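Long-range contacts in NAD dependent epimerase/dehydratase family (uncultured archaeon MedDCM-OCT-S05-C57, PDB 5Y1F), which probably acts as a monomeric dehydrogenase that oxidises the side-chain hydroxyl of L-threonine, with NAD+ bound in its pocket: residues I181-L186 / A232-T236; A38-Y43 / L237-D241; I132-P137 / T290-I295. All coordinates share one frame; numbering follows the deposited sequence.

Interaction 1: I181-L186 / A232-T236. With NAD (nicotinamide-adenine-dinucleotide), chain B.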
loop_
_atom_site.group_PDB
_atom_site.type_symbol
_atom_site.label_atom_id
_atom_site.label_comp_id
_atom_site.label_asym_id
_atom_site.label_seq_id
_atom_site.Cartn_x
_atom_site.Cartn_y
_atom_site.Cartn_z
ATOM N N ILE A 181 8.488 -0.252 0.154
ATOM C CA ILE A 181 8.135 0.274 1.467
ATOM C C ILE A 181 7.229 -0.736 2.131
ATOM O O ILE A 181 6.283 -1.275 1.481
ATOM C CB ILE A 181 7.420 1.612 1.330
ATOM C CG1 ILE A 181 8.373 2.683 0.793
ATOM C CG2 ILE A 181 6.819 2.053 2.652
ATOM C CD1 ILE A 181 7.692 3.945 0.331
ATOM N N ARG A 182 7.443 -0.947 3.427
ATOM C CA ARG A 182 6.471 -1.687 4.265
ATOM C C ARG A 182 5.347 -0.730 4.658
ATOM O O ARG A 182 5.386 -0.125 5.709
ATOM C CB ARG A 182 7.160 -2.217 5.509
ATOM C CG ARG A 182 8.143 -3.327 5.250
ATOM C CD ARG A 182 9.032 -3.589 6.426
ATOM N NE ARG A 182 9.888 -4.742 6.194
ATOM C CZ ARG A 182 10.967 -5.022 6.913
ATOM N NH1 ARG A 182 11.368 -4.212 7.910
ATOM N NH2 ARG A 182 11.652 -6.122 6.656
ATOM N N TYR A 183 4.357 -0.541 3.802
ATOM C CA TYR A 183 3.363 0.464 4.133
ATOM C C TYR A 183 2.635 0.059 5.401
ATOM O O TYR A 183 2.293 -1.103 5.598
ATOM C CB TYR A 183 2.297 0.665 3.037
ATOM C CG TYR A 183 2.750 1.179 1.710
ATOM C CD1 TYR A 183 3.264 2.453 1.562
ATOM C CD2 TYR A 183 2.472 0.465 0.550
ATOM C CE1 TYR A 183 3.506 2.980 0.291
ATOM C CE2 TYR A 183 2.696 1.002 -0.707
ATOM C CZ TYR A 183 3.243 2.248 -0.826
ATOM O OH TYR A 183 3.374 2.770 -2.113
ATOM N N PRO A 184 2.330 1.044 6.239
ATOM C CA PRO A 184 1.333 0.901 7.287
ATOM C C PRO A 184 -0.068 0.874 6.721
ATOM O O PRO A 184 -0.266 0.886 5.487
ATOM C CB PRO A 184 1.621 2.034 8.209
ATOM C CG PRO A 184 2.085 3.095 7.318
ATOM C CD PRO A 184 2.782 2.436 6.162
ATOM N N GLY A 185 -1.070 0.877 7.572
ATOM C CA GLY A 185 -2.443 0.988 7.091
ATOM C C GLY A 185 -2.644 2.320 6.402
ATOM O O GLY A 185 -2.311 3.341 7.000
ATOM N N LEU A 186 -3.270 2.357 5.236
ATOM C CA LEU A 186 -3.396 3.596 4.463
ATOM C C LEU A 186 -4.838 4.049 4.458
ATOM O O LEU A 186 -5.764 3.266 4.249
ATOM C CB LEU A 186 -2.852 3.456 3.053
ATOM C CG LEU A 186 -1.405 3.018 2.958
ATOM C CD1 LEU A 186 -0.944 2.962 1.523
ATOM C CD2 LEU A 186 -0.487 3.873 3.776
ATOM N N ALA A 232 1.719 8.533 1.913
ATOM C CA ALA A 232 2.216 7.326 1.341
ATOM C C ALA A 232 2.651 7.498 -0.121
ATOM O O ALA A 232 3.643 6.918 -0.552
ATOM C CB ALA A 232 1.213 6.209 1.493
ATOM N N ILE A 233 1.874 8.255 -0.875
ATOM C CA ILE A 233 2.210 8.511 -2.295
ATOM C C ILE A 233 3.480 9.339 -2.411
ATOM O O ILE A 233 4.412 9.006 -3.189
ATOM C CB ILE A 233 1.047 9.209 -2.986
ATOM C CG1 ILE A 233 -0.189 8.308 -2.990
ATOM C CG2 ILE A 233 1.458 9.691 -4.402
ATOM C CD1 ILE A 233 -0.131 7.089 -3.848
ATOM N N ARG A 234 3.608 10.360 -1.569
ATOM C CA ARG A 234 4.812 11.172 -1.588
ATOM C C ARG A 234 6.015 10.333 -1.206
ATOM O O ARG A 234 7.085 10.457 -1.819
ATOM C CB ARG A 234 4.650 12.363 -0.675
ATOM C CG ARG A 234 5.837 13.306 -0.736
ATOM C CD ARG A 234 5.597 14.599 0.017
ATOM N NE ARG A 234 5.128 14.432 1.392
ATOM C CZ ARG A 234 5.874 14.094 2.423
ATOM N NH1 ARG A 234 7.212 14.075 2.328
ATOM N NH2 ARG A 234 5.291 13.773 3.553
ATOM N N ALA A 235 5.895 9.477 -0.196
ATOM C CA ALA A 235 6.967 8.630 0.223
ATOM C C ALA A 235 7.429 7.754 -0.923
ATOM O O ALA A 235 8.642 7.562 -1.146
ATOM C CB ALA A 235 6.548 7.756 1.410
ATOM N N THR A 236 6.478 7.219 -1.662
ATOM C CA THR A 236 6.753 6.313 -2.764
ATOM C C THR A 236 7.588 7.031 -3.835
ATOM O O THR A 236 8.599 6.510 -4.326
ATOM C CB THR A 236 5.434 5.798 -3.337
ATOM O OG1 THR A 236 4.728 5.072 -2.291
ATOM C CG2 THR A 236 5.663 4.864 -4.494
HETATM P PA NAD B . -6.016 -2.977 -3.651
HETATM O O1A NAD B . -6.893 -1.725 -3.467
HETATM O O2A NAD B . -6.666 -4.344 -3.346
HETATM O O5B NAD B . -5.486 -2.932 -5.185
HETATM C C5B NAD B . -4.886 -4.077 -5.752
HETATM C C4B NAD B . -5.311 -4.167 -7.187
HETATM O O4B NAD B . -4.720 -5.401 -7.627
HETATM C C3B NAD B . -6.814 -4.290 -7.382
HETATM O O3B NAD B . -7.246 -3.237 -8.213
HETATM C C2B NAD B . -6.988 -5.670 -8.033
HETATM O O2B NAD B . -7.974 -5.746 -9.078
HETATM C C1B NAD B . -5.603 -5.946 -8.582
HETATM N N9A NAD B . -5.383 -7.398 -8.735
HETATM C C8A NAD B . -5.795 -8.378 -7.907
HETATM N N7A NAD B . -5.504 -9.575 -8.413
HETATM C C5A NAD B . -4.941 -9.335 -9.598
HETATM C C6A NAD B . -4.412 -10.184 -10.673
HETATM N N6A NAD B . -4.441 -11.535 -10.578
HETATM N N1A NAD B . -3.865 -9.586 -11.727
HETATM C C2A NAD B . -3.873 -8.270 -11.848
HETATM N N3A NAD B . -4.319 -7.431 -10.913
HETATM C C4A NAD B . -4.849 -7.923 -9.802
HETATM O O3 NAD B . -4.651 -2.893 -2.821
HETATM P PN NAD B . -3.893 -1.553 -2.335
HETATM O O1N NAD B . -3.983 -0.465 -3.413
HETATM O O2N NAD B . -4.390 -1.175 -0.954
HETATM O O5D NAD B . -2.378 -2.112 -2.232
HETATM C C5D NAD B . -1.508 -1.970 -3.311
HETATM C C4D NAD B . -0.166 -2.541 -2.834
HETATM O O4D NAD B . 0.225 -1.889 -1.595
HETATM C C3D NAD B . -0.207 -4.029 -2.566
HETATM O O3D NAD B . 1.120 -4.576 -2.797
HETATM C C2D NAD B . -0.435 -4.089 -1.044
HETATM O O2D NAD B . 0.063 -5.333 -0.493
HETATM C C1D NAD B . 0.388 -2.871 -0.587
HETATM N N1N NAD B . -0.061 -2.361 0.725
HETATM C C2N NAD B . -1.220 -1.654 0.891
HETATM C C3N NAD B . -1.604 -1.207 2.135
HETATM C C7N NAD B . -2.862 -0.377 2.370
HETATM O O7N NAD B . -3.150 -0.076 3.497
HETATM N N7N NAD B . -3.576 0.031 1.351
HETATM C C4N NAD B . -0.798 -1.475 3.228
HETATM C C5N NAD B . 0.351 -2.232 3.062
HETATM C C6N NAD B . 0.697 -2.658 1.794
#
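Tyr183 OH donates a hydrogen bond to Thr236 OG1 at 2.7 Å, and Thr236 OG1 in turn gives its proton to Ala232 O, 2.8 Å away and one turn back along the helix. Thr236 N reaches the opposite face of the same carbonyl, which is gripped by two donors. With CG anti to its carbonyl carbon (chi1 -64°), Tyr183 extends its ring to the helix, and Thr236 OG1 lies at the ring edge, in plane. A phenylalanine in place of Tyr183 would probably leave Thr236 OG1 without its donor and untie the ring's tip from the helix.

Apolar contacts flank this relay. Ile181 CD1 meets Ala235 CB at 4.1 Å and Leu186 CD2 meets Ala232 CB at 3.7 Å, the alanines small enough for close approach. Ile181 CB and Leu186 CD1 lie over opposite faces of the tyrosine ring, each toward its rim.

NAD N1N lies by the CD2 edge, across from the CE1 edge that faces the helix; Tyr183 CB packs 3.5 Å from NAD C5N. Leu186 N donates to NAD O7N at 3.0 Å, bent to 139° at the hydrogen. Gln30 and Ile31 also bind NAD. The arrangement is the nicotinamide end of a Rossmann-fold dinucleotide site.

Interaction 2: A38-Y43 / L237-D241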
loop_
_atom_site.group_PDB
_atom_site.type_symbol
_atom_site.label_atom_id
_atom_site.label_comp_id
_atom_site.label_asym_id
_atom_site.label_seq_id
_atom_site.Cartn_x
_atom_site.Cartn_y
_atom_site.Cartn_z
ATOM N N ALA A 38 -0.629 11.075 -9.432
ATOM C CA ALA A 38 0.593 11.711 -9.034
ATOM C C ALA A 38 1.674 11.512 -10.098
ATOM O O ALA A 38 2.465 12.430 -10.358
ATOM C CB ALA A 38 1.051 11.183 -7.693
ATOM N N LEU A 39 1.732 10.331 -10.699
ATOM C CA LEU A 39 2.765 10.054 -11.717
ATOM C C LEU A 39 2.445 10.821 -12.998
ATOM O O LEU A 39 3.367 11.329 -13.652
ATOM C CB LEU A 39 2.848 8.564 -11.984
ATOM C CG LEU A 39 3.423 7.716 -10.889
ATOM C CD1 LEU A 39 3.160 6.238 -11.147
ATOM C CD2 LEU A 39 4.913 8.000 -10.763
ATOM N N GLN A 40 1.185 10.934 -13.340
ATOM C CA GLN A 40 0.805 11.746 -14.526
ATOM C C GLN A 40 1.249 13.188 -14.314
ATOM O O GLN A 40 1.789 13.817 -15.249
ATOM C CB GLN A 40 -0.694 11.721 -14.779
ATOM C CG GLN A 40 -1.193 10.390 -15.287
ATOM C CD GLN A 40 -2.708 10.359 -15.385
ATOM O OE1 GLN A 40 -3.242 9.843 -16.382
ATOM N NE2 GLN A 40 -3.384 10.806 -14.379
ATOM N N GLU A 41 1.046 13.734 -13.117
ATOM C CA GLU A 41 1.424 15.128 -12.872
ATOM C C GLU A 41 2.938 15.292 -12.844
ATOM O O GLU A 41 3.464 16.313 -13.300
ATOM C CB GLU A 41 0.820 15.579 -11.552
ATOM C CG GLU A 41 -0.687 15.704 -11.573
ATOM C CD GLU A 41 -1.198 16.177 -10.225
ATOM O OE1 GLU A 41 -1.962 15.446 -9.559
ATOM O OE2 GLU A 41 -0.737 17.249 -9.798
ATOM N N LYS A 42 3.665 14.303 -12.328
ATOM C CA LYS A 42 5.113 14.382 -12.209
ATOM C C LYS A 42 5.798 14.264 -13.562
ATOM O O LYS A 42 6.748 15.013 -13.862
ATOM C CB LYS A 42 5.629 13.320 -11.255
ATOM C CG LYS A 42 7.117 13.404 -11.018
ATOM C CD LYS A 42 7.558 12.473 -9.916
ATOM C CE LYS A 42 9.042 12.681 -9.722
ATOM N NZ LYS A 42 9.457 12.088 -8.432
ATOM N N TYR A 43 5.362 13.304 -14.365
ATOM C CA TYR A 43 6.087 12.896 -15.579
ATOM C C TYR A 43 5.420 13.301 -16.856
ATOM O O TYR A 43 6.072 13.242 -17.909
ATOM C CB TYR A 43 6.294 11.400 -15.573
ATOM C CG TYR A 43 7.207 10.970 -14.508
ATOM C CD1 TYR A 43 6.760 10.285 -13.399
ATOM C CD2 TYR A 43 8.574 11.243 -14.592
ATOM C CE1 TYR A 43 7.631 9.862 -12.419
ATOM C CE2 TYR A 43 9.452 10.831 -13.596
ATOM C CZ TYR A 43 8.965 10.111 -12.528
ATOM O OH TYR A 43 9.814 9.624 -11.576
ATOM N N LEU A 237 7.149 8.237 -4.205
ATOM C CA LEU A 237 7.864 9.033 -5.205
ATOM C C LEU A 237 9.217 9.489 -4.720
ATOM O O LEU A 237 10.196 9.450 -5.497
ATOM C CB LEU A 237 7.023 10.237 -5.622
ATOM C CG LEU A 237 5.740 9.883 -6.354
ATOM C CD1 LEU A 237 5.042 11.167 -6.794
ATOM C CD2 LEU A 237 5.928 8.933 -7.522
ATOM N N GLU A 238 9.320 9.899 -3.470
ATOM C CA GLU A 238 10.605 10.318 -2.937
ATOM C C GLU A 238 11.591 9.159 -2.901
ATOM O O GLU A 238 12.777 9.313 -3.278
ATOM C CB GLU A 238 10.463 10.907 -1.537
ATOM C CG GLU A 238 9.829 12.274 -1.537
ATOM C CD GLU A 238 9.641 12.840 -0.153
ATOM O OE1 GLU A 238 9.982 12.180 0.836
ATOM O OE2 GLU A 238 9.025 13.924 -0.063
ATOM N N LEU A 239 11.150 7.979 -2.463
ATOM C CA LEU A 239 12.037 6.835 -2.451
ATOM C C LEU A 239 12.504 6.509 -3.871
ATOM O O LEU A 239 13.676 6.267 -4.110
ATOM C CB LEU A 239 11.319 5.618 -1.843
ATOM C CG LEU A 239 12.095 4.285 -1.953
ATOM C CD1 LEU A 239 13.489 4.404 -1.365
ATOM C CD2 LEU A 239 11.284 3.182 -1.244
ATOM N N MET A 240 11.591 6.524 -4.817
ATOM C CA MET A 240 11.967 6.228 -6.197
ATOM C C MET A 240 12.921 7.223 -6.800
ATOM O O MET A 240 13.701 6.850 -7.691
ATOM C CB MET A 240 10.717 6.054 -7.040
ATOM C CG MET A 240 9.977 4.745 -6.748
ATOM S SD MET A 240 10.863 3.253 -7.225
ATOM C CE MET A 240 10.505 3.171 -8.964
ATOM N N ASP A 241 12.865 8.468 -6.357
ATOM C CA ASP A 241 13.766 9.504 -6.871
ATOM C C ASP A 241 15.081 9.556 -6.193
ATOM O O ASP A 241 15.981 10.245 -6.711
ATOM C CB ASP A 241 13.155 10.878 -6.668
ATOM C CG ASP A 241 12.144 11.210 -7.682
ATOM O OD1 ASP A 241 12.084 10.528 -8.721
ATOM O OD2 ASP A 241 11.386 12.170 -7.422
HETATM O O HOH W 1 9.536 9.249 -8.307
HETATM O O HOH W 2 12.095 11.088 -11.490
#
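Leu237 points at the partner helix and meets Ala38 and Leu39. Its CB is directed to that helix. At CG, set anti to the carbonyl carbon (chi1 -66°), the chain forks: CD1 comes to 4.1 Å from Ala38 CB, and CD2 packs against Leu39 CD2 at 3.5 Å. A branched leucine suits the place, since one methyl goes to the small alanine and the other to the neighbouring leucine.

Beyond these apolar contacts the interface turns polar and water-mediated. Lys42, extended beyond CG, sends its amine toward the Asp241 carboxylate, an opposite-charge pairing at the solvent-exposed margin; the modelled separation is too short, so the precise placing of the salt bridge is doubtful. One water donates to Leu237 O at 2.9 Å; the bond it accepts from Lys42 NZ shares the doubt over that atom. A second joins Tyr43 OH, at 2.7 Å, to Asp241 OD1, to which it donates at 2.8 Å. The Tyr43 ring is steadied from its own helix, with Lys42 CG over the centre of one face and Leu39 CD2 at the edge.

The short helical segments run 46° apart, with axes 13.0 Å from each other at closest, so side chains and waters bridge the distance. Beneath them lies the central sheet: Leu39 and Leu237 both touch Tyr87 of strand 83-88, and Leu39 also reaches Val24 of strand 21-25.

Interaction 3: I132-P137 / T290-I295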
loop_
_atom_site.group_PDB
_atom_site.type_symbol
_atom_site.label_atom_id
_atom_site.label_comp_id
_atom_site.label_asym_id
_atom_site.label_seq_id
_atom_site.Cartn_x
_atom_site.Cartn_y
_atom_site.Cartn_z
ATOM N N ILE A 132 3.573 -3.738 6.797
ATOM C CA ILE A 132 3.804 -4.053 8.186
ATOM C C ILE A 132 3.350 -5.467 8.558
ATOM O O ILE A 132 3.756 -5.968 9.603
ATOM C CB ILE A 132 3.094 -3.054 9.132
ATOM C CG1 ILE A 132 1.569 -3.000 8.908
ATOM C CG2 ILE A 132 3.717 -1.661 8.973
ATOM C CD1 ILE A 132 0.776 -2.275 9.974
ATOM N N ALA A 133 2.591 -6.156 7.695
ATOM C CA ALA A 133 2.174 -7.536 7.949
ATOM C C ALA A 133 3.360 -8.508 7.916
ATOM O O ALA A 133 3.173 -9.653 8.254
ATOM C CB ALA A 133 1.139 -7.940 6.918
ATOM N N VAL A 134 4.576 -8.079 7.547
ATOM C CA VAL A 134 5.699 -8.976 7.678
ATOM C C VAL A 134 6.039 -9.299 9.110
ATOM O O VAL A 134 6.763 -10.262 9.359
ATOM C CB VAL A 134 6.961 -8.417 6.965
ATOM C CG1 VAL A 134 6.784 -8.333 5.470
ATOM C CG2 VAL A 134 7.471 -7.122 7.551
ATOM N N PHE A 135 5.596 -8.484 10.056
ATOM C CA PHE A 135 5.951 -8.656 11.462
ATOM C C PHE A 135 4.942 -9.513 12.190
ATOM O O PHE A 135 3.725 -9.472 11.916
ATOM C CB PHE A 135 6.032 -7.308 12.163
ATOM C CG PHE A 135 7.046 -6.366 11.547
ATOM C CD1 PHE A 135 8.369 -6.719 11.499
ATOM C CD2 PHE A 135 6.654 -5.151 10.989
ATOM C CE1 PHE A 135 9.325 -5.792 10.969
ATOM C CE2 PHE A 135 7.595 -4.270 10.447
ATOM C CZ PHE A 135 8.909 -4.586 10.446
ATOM N N GLY A 136 5.451 -10.280 13.143
ATOM C CA GLY A 136 4.604 -11.023 14.070
ATOM C C GLY A 136 4.896 -10.694 15.508
ATOM O O GLY A 136 5.726 -9.865 15.795
ATOM N N PRO A 137 4.186 -11.349 16.458
ATOM C CA PRO A 137 4.254 -10.928 17.854
ATOM C C PRO A 137 5.516 -11.356 18.579
ATOM O O PRO A 137 5.640 -11.093 19.769
ATOM C CB PRO A 137 3.057 -11.613 18.507
ATOM C CG PRO A 137 2.560 -12.587 17.551
ATOM C CD PRO A 137 3.075 -12.273 16.198
ATOM N N THR A 290 -1.989 -9.502 15.594
ATOM C CA THR A 290 -0.642 -10.063 15.413
ATOM C C THR A 290 0.341 -9.050 14.881
ATOM O O THR A 290 1.491 -9.384 14.674
ATOM C CB THR A 290 -0.646 -11.291 14.492
ATOM O OG1 THR A 290 -0.836 -10.888 13.135
ATOM C CG2 THR A 290 -1.709 -12.327 14.952
ATOM N N TRP A 291 -0.103 -7.818 14.648
ATOM C CA TRP A 291 0.730 -6.766 14.044
ATOM C C TRP A 291 1.220 -5.784 15.099
ATOM O O TRP A 291 0.600 -5.631 16.150
ATOM C CB TRP A 291 -0.043 -5.995 12.961
ATOM C CG TRP A 291 -0.383 -6.787 11.748
ATOM C CD1 TRP A 291 0.102 -8.021 11.406
ATOM C CD2 TRP A 291 -1.192 -6.374 10.677
ATOM N NE1 TRP A 291 -0.406 -8.404 10.197
ATOM C CE2 TRP A 291 -1.198 -7.407 9.708
ATOM C CE3 TRP A 291 -1.957 -5.230 10.439
ATOM C CZ2 TRP A 291 -1.924 -7.308 8.515
ATOM C CZ3 TRP A 291 -2.604 -5.101 9.189
ATOM C CH2 TRP A 291 -2.642 -6.178 8.291
ATOM N N PRO A 292 2.301 -5.041 14.780
ATOM C CA PRO A 292 2.777 -4.034 15.693
ATOM C C PRO A 292 1.806 -2.869 15.851
ATOM O O PRO A 292 0.879 -2.673 15.059
ATOM C CB PRO A 292 4.079 -3.509 15.042
ATOM C CG PRO A 292 4.407 -4.412 13.965
ATOM C CD PRO A 292 3.206 -5.232 13.633
ATOM N N ILE A 293 2.040 -2.107 16.886
ATOM C CA ILE A 293 1.331 -0.862 17.108
ATOM C C ILE A 293 1.997 0.326 16.404
ATOM O O ILE A 293 1.317 1.290 16.039
ATOM C CB ILE A 293 1.252 -0.612 18.639
ATOM C CG1 ILE A 293 0.274 -1.571 19.334
ATOM C CG2 ILE A 293 1.165 0.854 19.024
ATOM C CD1 ILE A 293 -0.855 -2.031 18.503
ATOM N N SER A 294 3.332 0.299 16.317
ATOM C CA SER A 294 4.065 1.418 15.756
ATOM C C SER A 294 5.406 0.928 15.231
ATOM O O SER A 294 5.834 -0.161 15.588
ATOM C CB SER A 294 4.258 2.510 16.817
ATOM O OG SER A 294 5.008 2.039 17.889
ATOM N N ILE A 295 6.037 1.766 14.415
ATOM C CA ILE A 295 7.142 1.343 13.581
ATOM C C ILE A 295 8.302 2.330 13.686
ATOM O O ILE A 295 8.107 3.517 13.508
ATOM C CB ILE A 295 6.690 1.327 12.103
ATOM C CG1 ILE A 295 5.539 0.342 11.859
ATOM C CG2 ILE A 295 7.844 1.048 11.161
ATOM C CD1 ILE A 295 5.909 -1.081 12.214
HETATM O O HOH W 3 0.904 -10.798 9.173
HETATM O O HOH W 4 1.620 -11.235 11.830
#
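Ala133 lies against one face of the Trp291 indole, its CA 3.4 Å above the ring plane and its CB 3.5 Å from Trp291 CZ2; alanine suits so close a neighbour. Ile132, its CG1 between the backbone N and carbonyl carbon (chi1 58°), brings CD1 to 4.1 Å from Trp291 CE3 while CG2 packs on Ile295 CD1, which also touches Phe135 CE2 at 4.0 Å. Pro292 CG sits by Phe135 CB, at 3.8 Å, and the CD2 side of the ring, the side chains crossing near a right angle.

Around these apolar contacts, water and backbone join the segments. A water accepts from Trp291 NE1 at 2.9 Å and donates to Ala133 O, tethering the indole at its edge. Another donates to both Phe135 O and Thr290 OG1, which also bonds to Ile287 O. Gly136 CA makes a CA-H...O contact with Thr290 O at 3.6 Å; a CB here would clash with Pro137 CD, so glycine suits the place.

Further out, Val134 CG2 covers the centre of one Phe135 face. The 132-137 loop follows strand 125-131, with Ala133 touching Tyr156 of helix 155-174, which binds NAD. Trp291 packs on Leu224 and Ile295 on Pro225, both of strand 223-228.

From the N terminus, helix 30-43 supplies the first half of interaction 2, whose partner comes almost two hundred residues later at the end of helix 229-241. Interaction 3 opens within that span, after strand 125-131, and closes beyond it at 290-295, so the two loops cross. Interaction 1, from strand 178-187 to helix 229-241, falls within both. Interactions 1 and 2 share that helix and touch through Ile233 with Ala38 and Ile181 with Leu239. Interaction 1 meets interaction 3 where Pro184 packs on Ile132 and a probable hydrogen bond joins Tyr183 O and Ile132 N; interactions 2 and 3 do not touch. Together they join two helices packed on the central sheet, the strand holding the nicotinamide and a late loop.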